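Local coordinates for protein phosphoserine phosphatase (Thermococcus onnurineus, PDB 4AP9) that probably removes the phosphate group from L-phosphoserine, the last step of serine biosynthesis, as a magnesium-dependent hydrolase of the haloacid dehalogenase superfamily, at residues 152-157 with 169-174; 24-29 with 61-66; 82-87 with 187-192; 118-123 with 136-141. One frame throughout, in Å; residues are numbered along the deposited sequence.

Overall arrangement
From the N terminus, contact 2 closes first: it joins the start of helix 25-33 to the turn after helix 52-62, within the helical insertion. Contact 3 then opens at helix 82-93 and closes only at helix 189-197, pairing two helices about 100 residues apart. Its long loop encloses contact 4, where strand 118-127 meets the segment leading into helix 141-145, and after it contact 1, which pairs two parallel strands. This phosphatase thus has contacts both side by side and one within another, and no two cross. Contacts 1 and 4 reach the same sheet, and L192 of contact 3 packs on M156 and I173 of contact 1.

Contact 1. Residues 152-157 with 169-174; sequences FILAMG and ADMGIA
From I153 to G157 the chain runs parallel to M171-A174, with the two strand axes 4.7 Å apart and only 12° from alignment. They are the two strands of a beta-alpha-beta unit, joined through helix 163-168, in the Rossmann-like sheet of the haloacid dehalogenase fold. The bonding is regular: A155 N donates to M171 O at 2.9 Å, I173 N to A155 O at 2.8 Å, and G157 N to I173 O. L154 and M156 turn their backbone polar groups to strand 11-15 instead, so strand 153-157 is held from both sides.

At the start of the pair, D170 grips I153 twice. Its N-H reaches I153 O, to which M171 N adds a weak bond, while its OD2 takes I153 N at 2.7 Å through the anti lone pair. The other carboxylate oxygen, OD1, approaches CD1 of the F152 ring at 3.4 Å, the two planes 53° apart.

The apolar side chains follow the alternation of the sheet. With CG anti to the backbone N (chi1 163°), L154 brings CD1 against CG of M171, a selenomethionine, and against CD1 of I173; helix 189-197 packs on this face through L192. On the face of A155 the fit is tighter than usual: A155 CB lies 3.5 Å from A169 CB.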
loop_
_atom_site.group_PDB
_atom_site.type_symbol
_atom_site.label_atom_id
_atom_site.label_comp_id
_atom_site.label_asym_id
_atom_site.label_seq_id
_atom_site.Cartn_x
_atom_site.Cartn_y
_atom_site.Cartn_z
ATOM N N PHE A 152 17.378 4.496 2.747
ATOM C CA PHE A 152 18.245 3.416 2.270
ATOM C C PHE A 152 19.063 2.789 3.388
ATOM O O PHE A 152 19.349 3.435 4.381
ATOM C CB PHE A 152 19.147 3.930 1.155
ATOM C CG PHE A 152 18.395 4.229 -0.107
ATOM C CD1 PHE A 152 18.167 3.235 -1.033
ATOM C CD2 PHE A 152 17.888 5.494 -0.342
ATOM C CE1 PHE A 152 17.452 3.496 -2.205
ATOM C CE2 PHE A 152 17.176 5.763 -1.499
ATOM C CZ PHE A 152 16.955 4.760 -2.427
ATOM N N ILE A 153 19.427 1.522 3.231
ATOM C CA ILE A 153 20.148 0.823 4.286
ATOM C C ILE A 153 21.327 0.026 3.765
ATOM O O ILE A 153 21.192 -0.745 2.814
ATOM C CB ILE A 153 19.223 -0.169 4.986
ATOM C CG1 ILE A 153 18.054 0.564 5.663
ATOM C CG2 ILE A 153 20.016 -1.023 5.988
ATOM C CD1 ILE A 153 16.965 -0.400 6.168
ATOM N N LEU A 154 22.485 0.226 4.382
ATOM C CA LEU A 154 23.609 -0.673 4.181
ATOM C C LEU A 154 23.685 -1.536 5.439
ATOM O O LEU A 154 23.790 -1.004 6.541
ATOM C CB LEU A 154 24.892 0.134 4.017
ATOM C CG LEU A 154 26.219 -0.610 4.183
ATOM C CD1 LEU A 154 26.415 -1.616 3.034
ATOM C CD2 LEU A 154 27.349 0.395 4.223
ATOM N N ALA A 155 23.633 -2.855 5.281
ATOM C CA ALA A 155 23.688 -3.753 6.424
ATOM C C ALA A 155 24.997 -4.512 6.405
ATOM O O ALA A 155 25.482 -4.908 5.346
ATOM C CB ALA A 155 22.521 -4.715 6.405
HETATM N N MSE A 156 25.584 -4.660 7.585
HETATM C CA MSE A 156 26.801 -5.428 7.761
HETATM C C MSE A 156 26.521 -6.416 8.873
HETATM O O MSE A 156 25.898 -6.068 9.886
HETATM C CB MSE A 156 27.956 -4.503 8.136
HETATM C CG MSE A 156 28.401 -3.602 6.992
HETATM SE SE MSE A 156 29.219 -1.941 7.592
HETATM C CE MSE A 156 27.567 -1.003 8.069
ATOM N N GLY A 157 26.926 -7.662 8.693
ATOM C CA GLY A 157 26.690 -8.638 9.743
ATOM C C GLY A 157 27.454 -9.921 9.518
ATOM O O GLY A 157 28.108 -10.085 8.482
ATOM N N ALA A 169 18.005 -4.856 3.406
ATOM C CA ALA A 169 19.083 -3.920 3.106
ATOM C C ALA A 169 19.194 -3.617 1.611
ATOM O O ALA A 169 18.986 -4.498 0.780
ATOM C CB ALA A 169 20.414 -4.474 3.624
ATOM N N ASP A 170 19.554 -2.383 1.269
ATOM C CA ASP A 170 19.802 -2.043 -0.133
ATOM C C ASP A 170 21.129 -2.578 -0.624
ATOM O O ASP A 170 21.347 -2.758 -1.834
ATOM C CB ASP A 170 19.718 -0.537 -0.335
ATOM C CG ASP A 170 18.358 -0.000 0.010
ATOM O OD1 ASP A 170 17.464 -0.079 -0.851
ATOM O OD2 ASP A 170 18.168 0.461 1.154
HETATM N N MSE A 171 22.019 -2.824 0.330
HETATM C CA MSE A 171 23.329 -3.387 0.066
HETATM C C MSE A 171 23.722 -4.079 1.359
HETATM O O MSE A 171 23.591 -3.497 2.432
HETATM C CB MSE A 171 24.324 -2.272 -0.271
HETATM C CG MSE A 171 25.738 -2.756 -0.550
HETATM SE SE MSE A 171 26.985 -1.325 -1.040
HETATM C CE MSE A 171 26.075 -0.641 -2.610
ATOM N N GLY A 172 24.174 -5.325 1.265
ATOM C CA GLY A 172 24.506 -6.095 2.444
ATOM C C GLY A 172 25.907 -6.657 2.348
ATOM O O GLY A 172 26.328 -7.084 1.280
ATOM N N ILE A 173 26.639 -6.622 3.460
ATOM C CA ILE A 173 27.991 -7.150 3.506
ATOM C C ILE A 173 28.099 -8.147 4.643
ATOM O O ILE A 173 27.823 -7.822 5.800
ATOM C CB ILE A 173 29.041 -6.053 3.774
ATOM C CG1 ILE A 173 28.911 -4.927 2.754
ATOM C CG2 ILE A 173 30.457 -6.636 3.727
ATOM C CD1 ILE A 173 29.845 -3.737 3.024
ATOM N N ALA A 174 28.521 -9.361 4.307
ATOM C CA ALA A 174 28.802 -10.382 5.312
ATOM C C ALA A 174 30.282 -10.387 5.674
ATOM O O ALA A 174 31.127 -10.068 4.844
ATOM C CB ALA A 174 28.367 -11.758 4.805
#

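Contact 2. Residues 24-29 with 61-66; sequences EFWREM and GLIRGI
F25, W26 and M29 meet I63 and I66 in a purely apolar contact between the start of helix 25-33 and the type II turn I63-I66 that follows helix 52-62. Both belong to the helical insertion between the first two central strands of the sheet, consistent with the C1 cap of haloacid dehalogenase phosphatases. I63 is the hub. Its CG1 sits between the backbone N and the carbonyl carbon (chi1 62°), which sends CD1 toward both aromatic rings: CD1 is 3.6 Å from W26 CZ3, and it meets F25 CZ at 4.0 Å in the plane of the phenyl ring, at its edge. CG2, the other branch, lies against M29 CB. With an alanine here both branches are gone, which would probably open a gap beside the six-membered ring of W26 and let the F25 edge shift. The rings also brace each other, for F25 CD2 stands 3.7 Å above the centre of the indole. On the side facing helix 36-47, R27 NE forms a salt bridge with E24 OE1, while R27 NH1 pairs with E39 and E43. F131 of strand 130-135 backs both isoleucines. At the far end of the contact, the selenium of selenomethionine M29 touches I66 CD1 at 4.0 Å.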
loop_
_atom_site.group_PDB
_atom_site.type_symbol
_atom_site.label_atom_id
_atom_site.label_comp_id
_atom_site.label_asym_id
_atom_site.label_seq_id
_atom_site.Cartn_x
_atom_site.Cartn_y
_atom_site.Cartn_z
ATOM N N GLU A 24 30.754 -14.352 22.222
ATOM C CA GLU A 24 29.504 -15.056 22.003
ATOM C C GLU A 24 28.899 -15.471 23.336
ATOM O O GLU A 24 29.285 -16.490 23.906
ATOM C CB GLU A 24 29.746 -16.278 21.124
ATOM C CG GLU A 24 30.134 -15.892 19.717
ATOM C CD GLU A 24 30.308 -17.090 18.820
ATOM O OE1 GLU A 24 29.286 -17.625 18.344
ATOM O OE2 GLU A 24 31.472 -17.490 18.608
ATOM N N PHE A 25 27.953 -14.672 23.823
ATOM C CA PHE A 25 27.349 -14.892 25.146
ATOM C C PHE A 25 26.942 -16.336 25.450
ATOM O O PHE A 25 27.178 -16.838 26.550
ATOM C CB PHE A 25 26.132 -13.976 25.329
ATOM C CG PHE A 25 25.392 -14.204 26.615
ATOM C CD1 PHE A 25 25.823 -13.607 27.787
ATOM C CD2 PHE A 25 24.253 -14.997 26.650
ATOM C CE1 PHE A 25 25.150 -13.811 28.983
ATOM C CE2 PHE A 25 23.568 -15.202 27.853
ATOM C CZ PHE A 25 24.021 -14.605 29.016
ATOM N N TRP A 26 26.281 -17.006 24.510
ATOM C CA TRP A 26 25.820 -18.361 24.799
ATOM C C TRP A 26 26.953 -19.403 24.908
ATOM O O TRP A 26 26.866 -20.343 25.718
ATOM C CB TRP A 26 24.692 -18.802 23.840
ATOM C CG TRP A 26 23.408 -18.018 24.065
ATOM C CD1 TRP A 26 22.826 -17.123 23.203
ATOM C CD2 TRP A 26 22.583 -18.026 25.246
ATOM N NE1 TRP A 26 21.676 -16.605 23.760
ATOM C CE2 TRP A 26 21.515 -17.128 25.014
ATOM C CE3 TRP A 26 22.641 -18.711 26.461
ATOM C CZ2 TRP A 26 20.509 -16.904 25.958
ATOM C CZ3 TRP A 26 21.639 -18.483 27.404
ATOM C CH2 TRP A 26 20.588 -17.580 27.143
ATOM N N ARG A 27 28.006 -19.230 24.112
ATOM C CA ARG A 27 29.183 -20.092 24.218
ATOM C C ARG A 27 29.872 -19.839 25.558
ATOM O O ARG A 27 30.362 -20.764 26.198
ATOM C CB ARG A 27 30.155 -19.848 23.064
ATOM C CG ARG A 27 29.524 -20.158 21.711
ATOM C CD ARG A 27 30.521 -20.121 20.569
ATOM N NE ARG A 27 29.832 -20.232 19.280
ATOM C CZ ARG A 27 29.431 -21.374 18.729
ATOM N NH1 ARG A 27 29.646 -22.533 19.342
ATOM N NH2 ARG A 27 28.811 -21.357 17.552
ATOM N N GLU A 28 29.886 -18.585 25.993
ATOM C CA GLU A 28 30.421 -18.267 27.317
ATOM C C GLU A 28 29.561 -18.862 28.439
ATOM O O GLU A 28 30.085 -19.384 29.435
ATOM C CB GLU A 28 30.575 -16.755 27.481
ATOM C CG GLU A 28 31.138 -16.311 28.826
ATOM C CD GLU A 28 32.608 -16.662 29.025
ATOM O OE1 GLU A 28 33.222 -17.266 28.118
ATOM O OE2 GLU A 28 33.147 -16.320 30.097
HETATM N N MSE A 29 28.239 -18.793 28.295
HETATM C CA MSE A 29 27.365 -19.406 29.284
HETATM C C MSE A 29 27.580 -20.915 29.355
HETATM O O MSE A 29 27.524 -21.509 30.432
HETATM C CB MSE A 29 25.896 -19.089 29.010
HETATM C CG MSE A 29 25.522 -17.655 29.301
HETATM SE SE MSE A 29 25.726 -17.259 31.206
HETATM C CE MSE A 29 27.314 -16.256 31.078
ATOM N N GLY A 61 16.061 -20.772 29.240
ATOM C CA GLY A 61 15.603 -21.646 30.293
ATOM C C GLY A 61 16.746 -22.292 31.050
ATOM O O GLY A 61 16.681 -22.448 32.273
ATOM N N LEU A 62 17.796 -22.659 30.325
ATOM C CA LEU A 62 18.937 -23.337 30.922
ATOM C C LEU A 62 19.823 -22.430 31.787
ATOM O O LEU A 62 20.681 -22.929 32.513
ATOM C CB LEU A 62 19.781 -24.041 29.851
ATOM C CG LEU A 62 19.139 -25.270 29.197
ATOM C CD1 LEU A 62 19.780 -25.599 27.863
ATOM C CD2 LEU A 62 19.219 -26.458 30.130
ATOM N N ILE A 63 19.638 -21.115 31.708
ATOM C CA ILE A 63 20.371 -20.244 32.624
ATOM C C ILE A 63 19.477 -19.548 33.648
ATOM O O ILE A 63 19.911 -18.631 34.344
ATOM C CB ILE A 63 21.300 -19.219 31.902
ATOM C CG1 ILE A 63 20.503 -18.258 31.015
ATOM C CG2 ILE A 63 22.403 -19.936 31.120
ATOM C CD1 ILE A 63 21.267 -16.986 30.638
ATOM N N ARG A 64 18.229 -19.992 33.745
ATOM C CA ARG A 64 17.341 -19.465 34.777
ATOM C C ARG A 64 18.054 -19.581 36.121
ATOM O O ARG A 64 18.653 -20.618 36.418
ATOM C CB ARG A 64 16.023 -20.233 34.802
ATOM C CG ARG A 64 14.908 -19.515 35.539
ATOM C CD ARG A 64 13.711 -20.420 35.698
ATOM N NE ARG A 64 14.059 -21.614 36.463
ATOM C CZ ARG A 64 13.444 -22.787 36.349
ATOM N NH1 ARG A 64 12.442 -22.936 35.491
ATOM N NH2 ARG A 64 13.841 -23.814 37.093
ATOM N N GLY A 65 18.013 -18.509 36.910
ATOM C CA GLY A 65 18.581 -18.521 38.244
ATOM C C GLY A 65 20.013 -18.030 38.358
ATOM O O GLY A 65 20.485 -17.750 39.464
ATOM N N ILE A 66 20.714 -17.919 37.234
ATOM C CA ILE A 66 22.110 -17.532 37.292
ATOM C C ILE A 66 22.224 -16.120 37.881
ATOM O O ILE A 66 21.393 -15.255 37.609
ATOM C CB ILE A 66 22.791 -17.656 35.903
ATOM C CG1 ILE A 66 24.309 -17.752 36.053
ATOM C CG2 ILE A 66 22.402 -16.509 34.984
ATOM C CD1 ILE A 66 24.957 -18.552 34.952
#

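Contact 3. Residues 82-87 with 187-192; sequences PEAREL and KDLKEL
L87 of helix 82-93 meets two leucines of helix 189-197 with a single methyl: its CD2 lies 3.6 Å from L192 CD2 and 3.9 Å from L189 CD1. L189 splits its branches between two targets, for its other methyl, CD2, reaches back to the preceding turn, 3.9 Å from E83 CB and 3.8 Å from A84 N. Having CG anti to the backbone N (chi1 -179°) is what carries both L189 methyls out to helix 82-93. The carboxylate of E83 bends away and leaves its CB to do the packing.

One shell further out, D188 is the N-cap of helix 189-197, its OD1 accepting E191 N at 2.9 Å in a nearly straight bond. L20, V193 and I196 also pack on L87, and I173 and V175 of the sheet lie under L192. With no hydrogen bond crossing between the two segments, their contact rests on leucine methyls and buried apolar surface, while a salt bridge from E86 to K197 adds a polar tie between the same two helices.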
loop_
_atom_site.group_PDB
_atom_site.type_symbol
_atom_site.label_atom_id
_atom_site.label_comp_id
_atom_site.label_asym_id
_atom_site.label_seq_id
_atom_site.Cartn_x
_atom_site.Cartn_y
_atom_site.Cartn_z
ATOM N N PRO A 82 40.108 -0.840 18.494
ATOM C CA PRO A 82 40.443 0.298 17.638
ATOM C C PRO A 82 39.792 0.147 16.260
ATOM O O PRO A 82 39.267 1.116 15.716
ATOM C CB PRO A 82 41.963 0.197 17.527
ATOM C CG PRO A 82 42.375 -0.422 18.841
ATOM C CD PRO A 82 41.307 -1.446 19.105
ATOM N N GLU A 83 39.823 -1.062 15.714
ATOM C CA GLU A 83 39.214 -1.332 14.415
ATOM C C GLU A 83 37.697 -1.113 14.432
ATOM O O GLU A 83 37.152 -0.504 13.513
ATOM C CB GLU A 83 39.546 -2.756 13.962
ATOM C CG GLU A 83 41.051 -3.039 13.770
ATOM C CD GLU A 83 41.850 -3.156 15.089
ATOM O OE1 GLU A 83 41.249 -3.344 16.173
ATOM O OE2 GLU A 83 43.104 -3.075 15.034
ATOM N N ALA A 84 37.015 -1.607 15.467
ATOM C CA ALA A 84 35.566 -1.432 15.559
ATOM C C ALA A 84 35.253 0.051 15.642
ATOM O O ALA A 84 34.307 0.546 15.029
ATOM C CB ALA A 84 34.988 -2.176 16.769
ATOM N N ARG A 85 36.064 0.777 16.392
ATOM C CA ARG A 85 35.819 2.201 16.520
ATOM C C ARG A 85 36.080 2.916 15.187
ATOM O O ARG A 85 35.360 3.848 14.814
ATOM C CB ARG A 85 36.648 2.805 17.655
ATOM C CG ARG A 85 36.284 4.249 17.930
ATOM C CD ARG A 85 37.023 4.799 19.128
ATOM N NE ARG A 85 36.703 4.081 20.359
ATOM C CZ ARG A 85 35.655 4.356 21.130
ATOM N NH1 ARG A 85 34.807 5.320 20.783
ATOM N NH2 ARG A 85 35.450 3.662 22.242
ATOM N N GLU A 86 37.095 2.468 14.459
ATOM C CA GLU A 86 37.407 3.084 13.178
ATOM C C GLU A 86 36.272 2.836 12.183
ATOM O O GLU A 86 35.904 3.730 11.416
ATOM C CB GLU A 86 38.736 2.556 12.628
ATOM C CG GLU A 86 39.170 3.248 11.337
ATOM C CD GLU A 86 40.534 2.793 10.854
ATOM O OE1 GLU A 86 41.078 1.809 11.409
ATOM O OE2 GLU A 86 41.058 3.426 9.913
ATOM N N LEU A 87 35.712 1.629 12.196
ATOM C CA LEU A 87 34.597 1.342 11.294
ATOM C C LEU A 87 33.500 2.376 11.500
ATOM O O LEU A 87 33.065 3.041 10.558
ATOM C CB LEU A 87 34.024 -0.062 11.513
ATOM C CG LEU A 87 32.751 -0.386 10.705
ATOM C CD1 LEU A 87 32.991 -0.208 9.231
ATOM C CD2 LEU A 87 32.240 -1.805 10.977
ATOM N N LYS A 187 36.632 -10.555 4.303
ATOM C CA LYS A 187 37.334 -11.579 5.082
ATOM C C LYS A 187 37.233 -11.406 6.591
ATOM O O LYS A 187 37.158 -12.388 7.328
ATOM C CB LYS A 187 38.816 -11.641 4.697
ATOM C CG LYS A 187 39.085 -12.186 3.308
ATOM C CD LYS A 187 40.587 -12.336 3.075
ATOM C CE LYS A 187 40.913 -12.634 1.618
ATOM N NZ LYS A 187 42.389 -12.644 1.384
ATOM N N ASP A 188 37.259 -10.158 7.048
ATOM C CA ASP A 188 37.302 -9.865 8.470
ATOM C C ASP A 188 37.046 -8.376 8.659
ATOM O O ASP A 188 36.849 -7.653 7.687
ATOM C CB ASP A 188 38.661 -10.258 9.066
ATOM C CG ASP A 188 39.832 -9.666 8.296
ATOM O OD1 ASP A 188 39.661 -8.600 7.664
ATOM O OD2 ASP A 188 40.931 -10.269 8.325
ATOM N N LEU A 189 37.048 -7.918 9.901
ATOM C CA LEU A 189 36.686 -6.534 10.182
ATOM C C LEU A 189 37.645 -5.564 9.507
ATOM O O LEU A 189 37.252 -4.479 9.092
ATOM C CB LEU A 189 36.651 -6.295 11.688
ATOM C CG LEU A 189 36.267 -4.911 12.206
ATOM C CD1 LEU A 189 34.888 -4.530 11.724
ATOM C CD2 LEU A 189 36.311 -4.907 13.729
ATOM N N LYS A 190 38.912 -5.961 9.401
ATOM C CA LYS A 190 39.916 -5.115 8.774
ATOM C C LYS A 190 39.540 -4.837 7.322
ATOM O O LYS A 190 39.557 -3.696 6.865
ATOM C CB LYS A 190 41.295 -5.778 8.853
ATOM C CG LYS A 190 42.385 -5.040 8.094
ATOM C CD LYS A 190 42.687 -3.691 8.734
ATOM C CE LYS A 190 43.561 -2.821 7.830
ATOM N NZ LYS A 190 44.986 -3.272 7.731
ATOM N N GLU A 191 39.188 -5.895 6.601
ATOM C CA GLU A 191 38.763 -5.765 5.217
ATOM C C GLU A 191 37.518 -4.879 5.122
ATOM O O GLU A 191 37.379 -4.084 4.185
ATOM C CB GLU A 191 38.486 -7.156 4.645
ATOM C CG GLU A 191 38.421 -7.232 3.132
ATOM C CD GLU A 191 38.558 -8.661 2.632
ATOM O OE1 GLU A 191 39.613 -9.275 2.887
ATOM O OE2 GLU A 191 37.615 -9.171 1.989
ATOM N N LEU A 192 36.615 -5.005 6.093
ATOM C CA LEU A 192 35.389 -4.208 6.082
ATOM C C LEU A 192 35.717 -2.734 6.258
ATOM O O LEU A 192 35.172 -1.885 5.555
ATOM C CB LEU A 192 34.417 -4.662 7.175
ATOM C CG LEU A 192 33.078 -3.923 7.237
ATOM C CD1 LEU A 192 32.292 -4.103 5.941
ATOM C CD2 LEU A 192 32.254 -4.396 8.432
#

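Contact 4. Residues 118-123 with 136-141; sequences EFMANR and LRFRDK. With 1PS (3-pyridinium-1-ylpropane-1-sulfonate), chain F.
The pocket that holds the sulfonate of 3-pyridinium-1-ylpropane-1-sulfonate is tied to strand 118-127 through F138. One rim of that ring, at CD1, lies 3.8 Å from CG of the selenomethionine M120, while CE2 on the other rim nears the ligand O1. Beyond F138, K141 N donates to the ligand O3 at 3.0 Å in an almost straight bond (176°). The aliphatic chain of K141 runs beside the sulfonate, and its NZ pairs with D15, consistent with the motif III lysine of the haloacid dehalogenase fold.

The segment 136-141 leads from the antiparallel hairpin 118-127/130-135 to helix 141-145, and R137 fastens it to strand 118-127. Its guanidinium lies flat on that of R123, the planes 10° apart and the two CZ atoms 3.5 Å from each other. The carboxylate of E106 pairs with both arginines. M120 SE covers the opposite face of R137, and at the edge R137 NH1 donates to A121 O at 3.0 Å. A leucine in its place has no guanidinium, which would probably leave A121 O without this donor and R123 without its stacking mate. The main chain of R137 is held as well: its N-H points to N122 OD1 at 2.8 Å, tilted 28° from the amide plane, while N122 ND2 bonds G103 O.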
loop_
_atom_site.group_PDB
_atom_site.type_symbol
_atom_site.label_atom_id
_atom_site.label_comp_id
_atom_site.label_asym_id
_atom_site.label_seq_id
_atom_site.Cartn_x
_atom_site.Cartn_y
_atom_site.Cartn_z
ATOM N N GLU A 118 22.468 5.007 17.046
ATOM C CA GLU A 118 21.407 4.290 17.742
ATOM C C GLU A 118 21.892 2.891 18.136
ATOM O O GLU A 118 22.772 2.312 17.493
ATOM C CB GLU A 118 20.136 4.175 16.889
ATOM C CG GLU A 118 19.496 5.511 16.539
ATOM C CD GLU A 118 18.082 5.361 15.997
ATOM O OE1 GLU A 118 17.284 4.615 16.590
ATOM O OE2 GLU A 118 17.758 6.007 14.978
ATOM N N PHE A 119 21.314 2.351 19.192
ATOM C CA PHE A 119 21.717 1.042 19.696
ATOM C C PHE A 119 20.462 0.263 20.058
ATOM O O PHE A 119 19.565 0.800 20.705
ATOM C CB PHE A 119 22.612 1.246 20.929
ATOM C CG PHE A 119 23.006 -0.029 21.649
ATOM C CD1 PHE A 119 23.998 -0.854 21.143
ATOM C CD2 PHE A 119 22.414 -0.372 22.856
ATOM C CE1 PHE A 119 24.374 -2.023 21.824
ATOM C CE2 PHE A 119 22.784 -1.533 23.538
ATOM C CZ PHE A 119 23.765 -2.359 23.014
HETATM N N MSE A 120 20.387 -1.001 19.648
HETATM C CA MSE A 120 19.255 -1.848 20.017
HETATM C C MSE A 120 19.650 -3.304 20.214
HETATM O O MSE A 120 20.244 -3.918 19.331
HETATM C CB MSE A 120 18.165 -1.817 18.945
HETATM C CG MSE A 120 17.106 -2.915 19.118
HETATM SE SE MSE A 120 15.897 -2.558 20.609
HETATM C CE MSE A 120 15.740 -0.681 20.257
ATOM N N ALA A 121 19.282 -3.859 21.364
ATOM C CA ALA A 121 19.402 -5.297 21.586
ATOM C C ALA A 121 18.305 -5.748 22.540
ATOM O O ALA A 121 17.486 -4.946 22.995
ATOM C CB ALA A 121 20.780 -5.652 22.157
ATOM N N ASN A 122 18.288 -7.036 22.846
ATOM C CA ASN A 122 17.309 -7.559 23.789
ATOM C C ASN A 122 17.742 -7.229 25.215
ATOM O O ASN A 122 18.798 -6.647 25.411
ATOM C CB ASN A 122 17.106 -9.051 23.543
ATOM C CG ASN A 122 16.318 -9.311 22.267
ATOM O OD1 ASN A 122 15.392 -8.563 21.953
ATOM N ND2 ASN A 122 16.692 -10.341 21.516
ATOM N N ARG A 123 16.910 -7.525 26.206
ATOM C CA ARG A 123 17.280 -7.187 27.582
ATOM C C ARG A 123 17.024 -8.373 28.486
ATOM O O ARG A 123 16.331 -9.321 28.098
ATOM C CB ARG A 123 16.533 -5.932 28.084
ATOM C CG ARG A 123 17.103 -4.624 27.509
ATOM C CD ARG A 123 16.344 -3.352 27.980
ATOM N NE ARG A 123 16.958 -2.173 27.373
ATOM C CZ ARG A 123 16.348 -1.014 27.128
ATOM N NH1 ARG A 123 15.071 -0.834 27.442
ATOM N NH2 ARG A 123 17.026 -0.024 26.557
ATOM N N LEU A 136 12.193 -9.791 24.783
ATOM C CA LEU A 136 12.384 -9.766 23.336
ATOM C C LEU A 136 11.883 -8.436 22.808
ATOM O O LEU A 136 10.689 -8.152 22.855
ATOM C CB LEU A 136 11.610 -10.906 22.654
ATOM C CG LEU A 136 12.006 -12.351 22.957
ATOM C CD1 LEU A 136 11.126 -13.310 22.160
ATOM C CD2 LEU A 136 13.474 -12.602 22.636
ATOM N N ARG A 137 12.799 -7.610 22.325
ATOM C CA ARG A 137 12.457 -6.215 22.056
ATOM C C ARG A 137 12.216 -5.942 20.577
ATOM O O ARG A 137 11.818 -4.837 20.188
ATOM C CB ARG A 137 13.543 -5.321 22.638
ATOM C CG ARG A 137 13.727 -5.584 24.135
ATOM C CD ARG A 137 14.673 -4.606 24.796
ATOM N NE ARG A 137 14.176 -3.238 24.708
ATOM C CZ ARG A 137 14.886 -2.223 24.228
ATOM N NH1 ARG A 137 16.123 -2.425 23.802
ATOM N NH2 ARG A 137 14.366 -1.007 24.181
ATOM N N PHE A 138 12.453 -6.965 19.763
ATOM C CA PHE A 138 12.109 -6.954 18.349
ATOM C C PHE A 138 11.908 -8.408 17.900
ATOM O O PHE A 138 12.457 -9.324 18.518
ATOM C CB PHE A 138 13.180 -6.237 17.515
ATOM C CG PHE A 138 14.572 -6.776 17.708
ATOM C CD1 PHE A 138 15.368 -6.317 18.737
ATOM C CD2 PHE A 138 15.073 -7.747 16.859
ATOM C CE1 PHE A 138 16.643 -6.815 18.916
ATOM C CE2 PHE A 138 16.351 -8.251 17.026
ATOM C CZ PHE A 138 17.137 -7.790 18.056
ATOM N N ARG A 139 11.101 -8.626 16.867
ATOM C CA ARG A 139 10.739 -9.986 16.465
ATOM C C ARG A 139 11.964 -10.719 15.948
ATOM O O ARG A 139 12.240 -11.856 16.337
ATOM C CB ARG A 139 9.682 -9.944 15.365
ATOM C CG ARG A 139 9.183 -11.306 14.910
ATOM C CD ARG A 139 8.227 -11.113 13.735
ATOM N NE ARG A 139 7.559 -12.347 13.353
ATOM C CZ ARG A 139 7.366 -12.725 12.094
ATOM N NH1 ARG A 139 7.807 -11.962 11.096
ATOM N NH2 ARG A 139 6.748 -13.871 11.838
ATOM N N ASP A 140 12.676 -10.046 15.051
ATOM C CA ASP A 140 13.930 -10.526 14.463
ATOM C C ASP A 140 14.601 -9.327 13.788
ATOM O O ASP A 140 14.005 -8.249 13.699
ATOM C CB ASP A 140 13.692 -11.658 13.450
ATOM C CG ASP A 140 12.738 -11.260 12.319
ATOM O OD1 ASP A 140 13.068 -10.355 11.527
ATOM O OD2 ASP A 140 11.661 -11.878 12.194
ATOM N N LYS A 141 15.832 -9.498 13.312
ATOM C CA LYS A 141 16.584 -8.356 12.789
ATOM C C LYS A 141 15.994 -7.748 11.523
ATOM O O LYS A 141 16.055 -6.530 11.331
ATOM C CB LYS A 141 18.062 -8.705 12.605
ATOM C CG LYS A 141 18.766 -8.931 13.937
ATOM C CD LYS A 141 20.017 -9.781 13.796
ATOM C CE LYS A 141 20.612 -10.086 15.174
ATOM N NZ LYS A 141 21.813 -10.987 15.110
HETATM N N1 1PS F . 18.977 -16.590 12.714
HETATM C C1 1PS F . 18.333 -17.722 12.401
HETATM C C2 1PS F . 19.029 -18.814 11.903
HETATM C C3 1PS F . 20.304 -16.478 12.554
HETATM C C4 1PS F . 21.059 -17.528 12.046
HETATM C C5 1PS F . 20.416 -18.728 11.716
HETATM C C6 1PS F . 18.215 -15.497 13.263
HETATM C C7 1PS F . 19.056 -14.269 13.387
HETATM C C8 1PS F . 18.905 -13.629 14.741
HETATM S S1 1PS F . 17.420 -12.665 14.762
HETATM O O1 1PS F . 17.593 -11.586 15.752
HETATM O O2 1PS F . 16.304 -13.478 15.211
HETATM O O3 1PS F . 17.164 -12.223 13.423
#